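Local structure of penicillin-binding protein 2B (Streptococcus pneumoniae, 2WAD) at residues A345-P350 with A354-S359; R602-S605 with S611-G614; A636-P639 with Q644-V647. The protein probably cross-links the peptides of adjacent glycan strands in cell-wall peptidoglycan as a transpeptidase of the elongation machinery, and binds penicillin. All blocks are in the same frame, centred on the assembly; numbering follows the deposited sequence.

Interaction 1: residues A345-P350 with A354-S359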
loop_
_atom_site.group_PDB
_atom_site.type_symbol
_atom_site.label_atom_id
_atom_site.label_comp_id
_atom_site.label_asym_id
_atom_site.label_seq_id
_atom_site.Cartn_x
_atom_site.Cartn_y
_atom_site.Cartn_z
ATOM N N ALA A 345 -13.781 0.752 5.811
ATOM C CA ALA A 345 -14.331 -0.570 5.583
ATOM C C ALA A 345 -13.385 -1.292 4.652
ATOM O O ALA A 345 -12.899 -0.698 3.700
ATOM C CB ALA A 345 -15.714 -0.505 4.933
ATOM N N VAL A 346 -13.157 -2.570 4.922
ATOM C CA VAL A 346 -12.338 -3.423 4.074
ATOM C C VAL A 346 -13.138 -4.712 3.975
ATOM O O VAL A 346 -13.597 -5.256 4.987
ATOM C CB VAL A 346 -10.939 -3.763 4.720
ATOM C CG1 VAL A 346 -10.220 -4.872 3.925
ATOM C CG2 VAL A 346 -10.036 -2.552 4.774
ATOM N N ALA A 347 -13.346 -5.162 2.747
ATOM C CA ALA A 347 -14.012 -6.430 2.487
ATOM C C ALA A 347 -13.002 -7.373 1.846
ATOM O O ALA A 347 -12.300 -6.980 0.901
ATOM C CB ALA A 347 -15.197 -6.205 1.486
ATOM N N LEU A 348 -12.984 -8.624 2.300
ATOM C CA LEU A 348 -12.071 -9.646 1.760
ATOM C C LEU A 348 -12.823 -10.930 1.402
ATOM O O LEU A 348 -13.836 -11.244 2.030
ATOM C CB LEU A 348 -11.034 -10.024 2.826
ATOM C CG LEU A 348 -10.143 -8.945 3.451
ATOM C CD1 LEU A 348 -9.192 -9.547 4.497
ATOM C CD2 LEU A 348 -9.352 -8.207 2.393
ATOM N N ASN A 349 -12.327 -11.665 0.407
ATOM C CA ASN A 349 -12.783 -13.019 0.112
ATOM C C ASN A 349 -11.997 -13.895 1.089
ATOM O O ASN A 349 -10.772 -13.975 0.979
ATOM C CB ASN A 349 -12.412 -13.356 -1.339
ATOM C CG ASN A 349 -12.784 -14.780 -1.765
ATOM O OD1 ASN A 349 -12.840 -15.712 -0.958
ATOM N ND2 ASN A 349 -13.013 -14.949 -3.063
ATOM N N PRO A 350 -12.684 -14.514 2.062
ATOM C CA PRO A 350 -12.032 -15.302 3.127
ATOM C C PRO A 350 -11.480 -16.640 2.619
ATOM O O PRO A 350 -10.733 -17.313 3.348
ATOM C CB PRO A 350 -13.183 -15.620 4.094
ATOM C CG PRO A 350 -14.446 -15.642 3.125
ATOM C CD PRO A 350 -14.159 -14.532 2.155
ATOM N N ALA A 354 -8.345 -12.515 -1.525
ATOM C CA ALA A 354 -8.609 -11.462 -2.502
ATOM C C ALA A 354 -9.251 -10.241 -1.856
ATOM O O ALA A 354 -10.162 -10.399 -1.047
ATOM C CB ALA A 354 -9.503 -11.979 -3.624
ATOM N N VAL A 355 -8.795 -9.044 -2.219
ATOM C CA VAL A 355 -9.350 -7.815 -1.650
ATOM C C VAL A 355 -10.545 -7.369 -2.483
ATOM O O VAL A 355 -10.401 -7.110 -3.673
ATOM C CB VAL A 355 -8.308 -6.676 -1.519
ATOM C CG1 VAL A 355 -9.006 -5.332 -1.228
ATOM C CG2 VAL A 355 -7.324 -6.979 -0.372
ATOM N N LEU A 356 -11.732 -7.339 -1.880
ATOM C CA LEU A 356 -12.949 -6.942 -2.607
ATOM C C LEU A 356 -13.093 -5.424 -2.651
ATOM O O LEU A 356 -13.492 -4.873 -3.671
ATOM C CB LEU A 356 -14.192 -7.582 -1.979
ATOM C CG LEU A 356 -14.067 -9.110 -1.918
ATOM C CD1 LEU A 356 -15.219 -9.696 -1.107
ATOM C CD2 LEU A 356 -13.920 -9.720 -3.347
ATOM N N SER A 357 -12.743 -4.753 -1.555
ATOM C CA SER A 357 -12.599 -3.302 -1.543
ATOM C C SER A 357 -11.947 -2.864 -0.247
ATOM O O SER A 357 -12.052 -3.552 0.766
ATOM C CB SER A 357 -13.950 -2.585 -1.670
ATOM O OG SER A 357 -14.672 -2.797 -0.482
ATOM N N MET A 358 -11.288 -1.713 -0.318
ATOM C CA MET A 358 -10.637 -1.042 0.784
ATOM C C MET A 358 -11.062 0.420 0.668
ATOM O O MET A 358 -10.530 1.132 -0.173
ATOM C CB MET A 358 -9.109 -1.002 0.578
ATOM C CG MET A 358 -8.488 -2.159 -0.132
ATOM S SD MET A 358 -6.769 -1.985 -0.663
ATOM C CE MET A 358 -5.997 -0.920 0.586
ATOM N N SER A 359 -11.946 0.889 1.544
ATOM C CA SER A 359 -12.559 2.204 1.390
ATOM C C SER A 359 -12.338 2.982 2.666
ATOM O O SER A 359 -12.452 2.419 3.760
ATOM C CB SER A 359 -14.082 2.060 1.222
ATOM O OG SER A 359 -14.438 1.751 -0.116
#
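The carbonyl oxygen Ala347 O is gripped by two consecutive backbone amides: Leu356 N at 2.9 Å and, in a weak bond, Ser357 N at 3.3 Å. This is a classic beta bulge in the hairpin of strands 342-348 and 355-363, part of the antiparallel sheet of the transpeptidase domain. Leu356 makes room for it with helix-like backbone angles (phi/psi -83/-38°), so Leu356 and Ser357 together face Ala347. Away from the turn the pairing is regular, Ser359 N donating to Ala345 O at 2.8 Å; on the turn side Asn349 N gives a single bond to Ala354 O at 2.9 Å. There the side-chain oxygen of Asn349 accepts from Gln351 N, a short side chain whose carbonyl oxygen can reach a main-chain N-H two residues on.

The two faces differ in character. Val346, Leu348, Val355 and Met358 share one, where Leu348 CD2 presses on Val355 CG2 at 3.6 Å; Val346 and Leu348 also meet helix 525-536, and aliphatic side chains suit such a buried face. Ala345, Ala347, Ser357 and Ser359 share the other, small residues of which Ser357 and Ser359 touch helix 314-334; its Asp321 accepts from the Ser359 hydroxyl. Ala347 is short enough for its CB to sit 3.9 Å from Leu356 CB. Leu356 turns its CG anti to its own carbonyl carbon (chi1 -56°), which carries the branch back across the neighbouring strand and sets CD1 3.7 Å from Leu348 C.

Interaction 2: residues R602-S605 with S611-G614; sequences RAFS and SISG
Strand 613-616, an outermost strand of the transpeptidase sheet, brings Gly614 against the ring of Phe604 just before a lysine that fits the K(T/S)G-type motif of penicillin-binding enzymes. The side chain of Phe604 lies about 11 Å from that of Ser386, the residue inferred to form the acyl-ester intermediate, so the contact is probably a second layer behind the active site. It is made by van der Waals contact, with no hydrogen bond between 602-605 and 611-614.

Phe604 reaches the strand through one part of its ring, CE2 lying 3.9 Å from Gly614 C and 4.0 Å from Gly614 CA. Glycine suits this place because it has no side chain to come between ring and backbone, and the aromatic carbons can settle directly against the main chain. Two residues earlier, Ile612 takes the other end of the phenylalanine: its CG2 sits 4.1 Å from Phe604 CB and 4.2 Å from Phe604 CD1, approaching the ring obliquely. The two side chains cross at about a right angle. Because Ile612 CG1 is anti to its carbonyl carbon (chi1 -64°) and the chain is extended beyond it, the CD1 methyl is carried away from the ring, toward the main chain, to 3.5 Å from Phe604 O. Beta branching thus gives Ile612 one methyl for the side chain and another for the main chain.

Behind the phenylalanine, a bond from Ser605 N to Arg602 O, 3.0 Å long, folds its own segment into a turn. Phe604 is enclosed by Val591 and Ser592 of helix 578-593, Ala634 and Ala636 of strand 634-638, and Pro663 and Ala666 of helix 661-676, while Ile612 touches Ile670 of that last helix.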
loop_
_atom_site.group_PDB
_atom_site.type_symbol
_atom_site.label_atom_id
_atom_site.label_comp_id
_atom_site.label_asym_id
_atom_site.label_seq_id
_atom_site.Cartn_x
_atom_site.Cartn_y
_atom_site.Cartn_z
ATOM N N ARG A 602 -28.866 -8.043 16.081
ATOM C CA ARG A 602 -29.964 -8.273 15.138
ATOM C C ARG A 602 -29.991 -7.280 13.970
ATOM O O ARG A 602 -30.525 -7.586 12.896
ATOM C CB ARG A 602 -31.324 -8.330 15.873
ATOM C CG ARG A 602 -31.506 -9.611 16.711
ATOM C CD ARG A 602 -32.843 -9.609 17.454
ATOM N NE ARG A 602 -32.872 -8.560 18.468
ATOM C CZ ARG A 602 -32.888 -8.781 19.781
ATOM N NH1 ARG A 602 -32.904 -10.018 20.265
ATOM N NH2 ARG A 602 -32.886 -7.759 20.624
ATOM N N ALA A 603 -29.398 -6.097 14.132
ATOM C CA ALA A 603 -29.310 -5.194 12.975
ATOM C C ALA A 603 -28.607 -5.785 11.745
ATOM O O ALA A 603 -28.920 -5.377 10.611
ATOM C CB ALA A 603 -28.718 -3.821 13.350
ATOM N N PHE A 604 -27.687 -6.729 11.970
ATOM C CA PHE A 604 -27.009 -7.480 10.894
ATOM C C PHE A 604 -28.001 -8.204 9.968
ATOM O O PHE A 604 -27.758 -8.293 8.771
ATOM C CB PHE A 604 -26.058 -8.574 11.430
ATOM C CG PHE A 604 -24.716 -8.080 11.906
ATOM C CD1 PHE A 604 -23.888 -7.359 11.064
ATOM C CD2 PHE A 604 -24.271 -8.380 13.193
ATOM C CE1 PHE A 604 -22.639 -6.907 11.478
ATOM C CE2 PHE A 604 -23.004 -7.946 13.629
ATOM C CZ PHE A 604 -22.188 -7.200 12.769
ATOM N N SER A 605 -29.058 -8.784 10.533
ATOM C CA SER A 605 -29.986 -9.631 9.772
ATOM C C SER A 605 -31.156 -8.851 9.184
ATOM O O SER A 605 -31.859 -9.374 8.326
ATOM C CB SER A 605 -30.583 -10.728 10.653
ATOM O OG SER A 605 -29.590 -11.380 11.412
ATOM N N SER A 611 -27.645 -15.110 4.936
ATOM C CA SER A 611 -27.390 -15.283 6.357
ATOM C C SER A 611 -26.022 -14.703 6.735
ATOM O O SER A 611 -25.001 -15.090 6.176
ATOM C CB SER A 611 -27.440 -16.767 6.706
ATOM O OG SER A 611 -27.093 -16.963 8.069
ATOM N N ILE A 612 -26.026 -13.784 7.693
ATOM C CA ILE A 612 -24.863 -13.034 8.139
ATOM C C ILE A 612 -24.534 -13.399 9.588
ATOM O O ILE A 612 -25.435 -13.467 10.440
ATOM C CB ILE A 612 -25.145 -11.510 8.053
ATOM C CG1 ILE A 612 -25.372 -11.116 6.591
ATOM C CG2 ILE A 612 -23.976 -10.731 8.642
ATOM C CD1 ILE A 612 -25.592 -9.674 6.354
ATOM N N SER A 613 -23.250 -13.657 9.843
ATOM C CA SER A 613 -22.720 -13.851 11.192
ATOM C C SER A 613 -21.733 -12.716 11.487
ATOM O O SER A 613 -21.077 -12.200 10.579
ATOM C CB SER A 613 -22.014 -15.203 11.274
ATOM O OG SER A 613 -22.904 -16.267 10.971
ATOM N N GLY A 614 -21.630 -12.280 12.732
ATOM C CA GLY A 614 -20.746 -11.160 12.991
ATOM C C GLY A 614 -20.579 -10.846 14.462
ATOM O O GLY A 614 -20.974 -11.638 15.327
#

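Interaction 3: residues A636-P639 with Q644-V647; sequences AYAP and QIAV
Gln644 meets the 636-639 segment first through its CB, 4.1 Å from Ala638 O, at the closed end of the hairpin formed by strands 634-638 and 645-650. Its CG stands anti to the carbonyl carbon (chi1 -80°), and the chain runs on extended, obliquely across Pro639. At the tip, NE2 lies 4.2 Å from Pro639 CD and donates to Asn642 O in the turn. A long, flexible amide is apt here, able to brush the proline ring and still reach a loop carbonyl. The proline follows a cis peptide bond.

The backbone of Gln644 does more. Gln644 N bonds to Ala638 O at 2.8 Å, and Ile645 N bonds to the same oxygen at 3.1 Å: a classic beta bulge, with both residues facing Ala638. The first donor is tilted 34° from the carbonyl plane, whereas the second lies almost on the extension of the C=O bond. Ala638 N returns a bond to Ile645 O, and the next hydrogen-bonded pair, Ala636 with Val647, includes Val647 N to Ala636 O at 2.8 Å.

The alanine at 636 leaves space for a branched partner, Val647 CG1 lying 3.9 Å from Ala636 CB, on the face packed by Ile670 and Tyr673 of helix 661-676. Ile645 CG2 rests against the main chain instead, 3.4 Å from Ala638 O. On the reverse face Tyr637 and Ala646 meet helix 525-536.

Since two N-H groups share Ala638 O, the polar demand of two successive amides is met by one buried carbonyl.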
loop_
_atom_site.group_PDB
_atom_site.type_symbol
_atom_site.label_atom_id
_atom_site.label_comp_id
_atom_site.label_asym_id
_atom_site.label_seq_id
_atom_site.Cartn_x
_atom_site.Cartn_y
_atom_site.Cartn_z
ATOM N N ALA A 636 -18.100 -8.973 10.198
ATOM C CA ALA A 636 -19.138 -9.904 9.760
ATOM C C ALA A 636 -18.615 -10.784 8.630
ATOM O O ALA A 636 -17.699 -10.392 7.912
ATOM C CB ALA A 636 -20.378 -9.115 9.257
ATOM N N TYR A 637 -19.224 -11.950 8.437
ATOM C CA TYR A 637 -19.028 -12.721 7.204
ATOM C C TYR A 637 -20.332 -13.371 6.740
ATOM O O TYR A 637 -21.315 -13.399 7.485
ATOM C CB TYR A 637 -17.935 -13.779 7.372
ATOM C CG TYR A 637 -18.197 -14.774 8.484
ATOM C CD1 TYR A 637 -19.009 -15.887 8.289
ATOM C CD2 TYR A 637 -17.656 -14.575 9.756
ATOM C CE1 TYR A 637 -19.259 -16.793 9.338
ATOM C CE2 TYR A 637 -17.872 -15.479 10.787
ATOM C CZ TYR A 637 -18.691 -16.574 10.577
ATOM O OH TYR A 637 -18.913 -17.440 11.633
ATOM N N ALA A 638 -20.331 -13.889 5.513
ATOM C CA ALA A 638 -21.534 -14.413 4.869
ATOM C C ALA A 638 -21.175 -15.065 3.539
ATOM O O ALA A 638 -20.187 -14.710 2.904
ATOM C CB ALA A 638 -22.562 -13.278 4.620
ATOM N N PRO A 639 -21.999 -16.018 3.088
ATOM C CA PRO A 639 -23.089 -16.509 3.917
ATOM C C PRO A 639 -22.605 -17.389 5.064
ATOM O O PRO A 639 -21.540 -18.009 4.984
ATOM C CB PRO A 639 -23.965 -17.305 2.942
ATOM C CG PRO A 639 -23.303 -17.270 1.614
ATOM C CD PRO A 639 -22.175 -16.285 1.649
ATOM N N GLN A 644 -18.203 -16.226 1.724
ATOM C CA GLN A 644 -17.610 -15.733 0.484
ATOM C C GLN A 644 -17.193 -14.272 0.600
ATOM O O GLN A 644 -16.516 -13.718 -0.266
ATOM C CB GLN A 644 -18.581 -15.966 -0.675
ATOM C CG GLN A 644 -18.529 -17.411 -1.176
ATOM C CD GLN A 644 -19.828 -17.825 -1.848
ATOM O OE1 GLN A 644 -20.208 -17.265 -2.882
ATOM N NE2 GLN A 644 -20.530 -18.793 -1.248
ATOM N N ILE A 645 -17.577 -13.657 1.709
ATOM C CA ILE A 645 -17.122 -12.305 2.028
ATOM C C ILE A 645 -16.976 -12.153 3.548
ATOM O O ILE A 645 -17.799 -12.639 4.330
ATOM C CB ILE A 645 -18.098 -11.241 1.454
ATOM C CG1 ILE A 645 -17.631 -9.833 1.802
ATOM C CG2 ILE A 645 -19.514 -11.469 2.000
ATOM C CD1 ILE A 645 -18.301 -8.696 1.026
ATOM N N ALA A 646 -15.928 -11.455 3.965
ATOM C CA ALA A 646 -15.722 -11.088 5.372
ATOM C C ALA A 646 -15.471 -9.596 5.353
ATOM O O ALA A 646 -14.748 -9.138 4.472
ATOM C CB ALA A 646 -14.495 -11.796 5.903
ATOM N N VAL A 647 -16.049 -8.844 6.287
ATOM C CA VAL A 647 -15.954 -7.390 6.233
ATOM C C VAL A 647 -15.671 -6.796 7.616
ATOM O O VAL A 647 -16.194 -7.294 8.604
ATOM C CB VAL A 647 -17.235 -6.764 5.634
ATOM C CG1 VAL A 647 -18.448 -7.057 6.526
ATOM C CG2 VAL A 647 -17.060 -5.238 5.470
#

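From the N terminus, interaction 1 comes first, closing the tight turn between strands 342-348 and 355-363. Interaction 2 then closes a short loop just ahead of strand 613-616, and interaction 3 the turn between strands 634-638 and 645-650. The three loops follow in series, none nested in or crossing another, yet all reach the same antiparallel sheet, though 602-605 only packs against it. Leu348 N bonds to Ala646 O, linking interactions 1 and 3 with centres about 10 Å apart; Tyr637 N bonds to Ser613 O, linking 3 to 2. Interactions 1 and 2 do not touch, so interaction 3 bridges the early hairpin to the outermost strand near the active site.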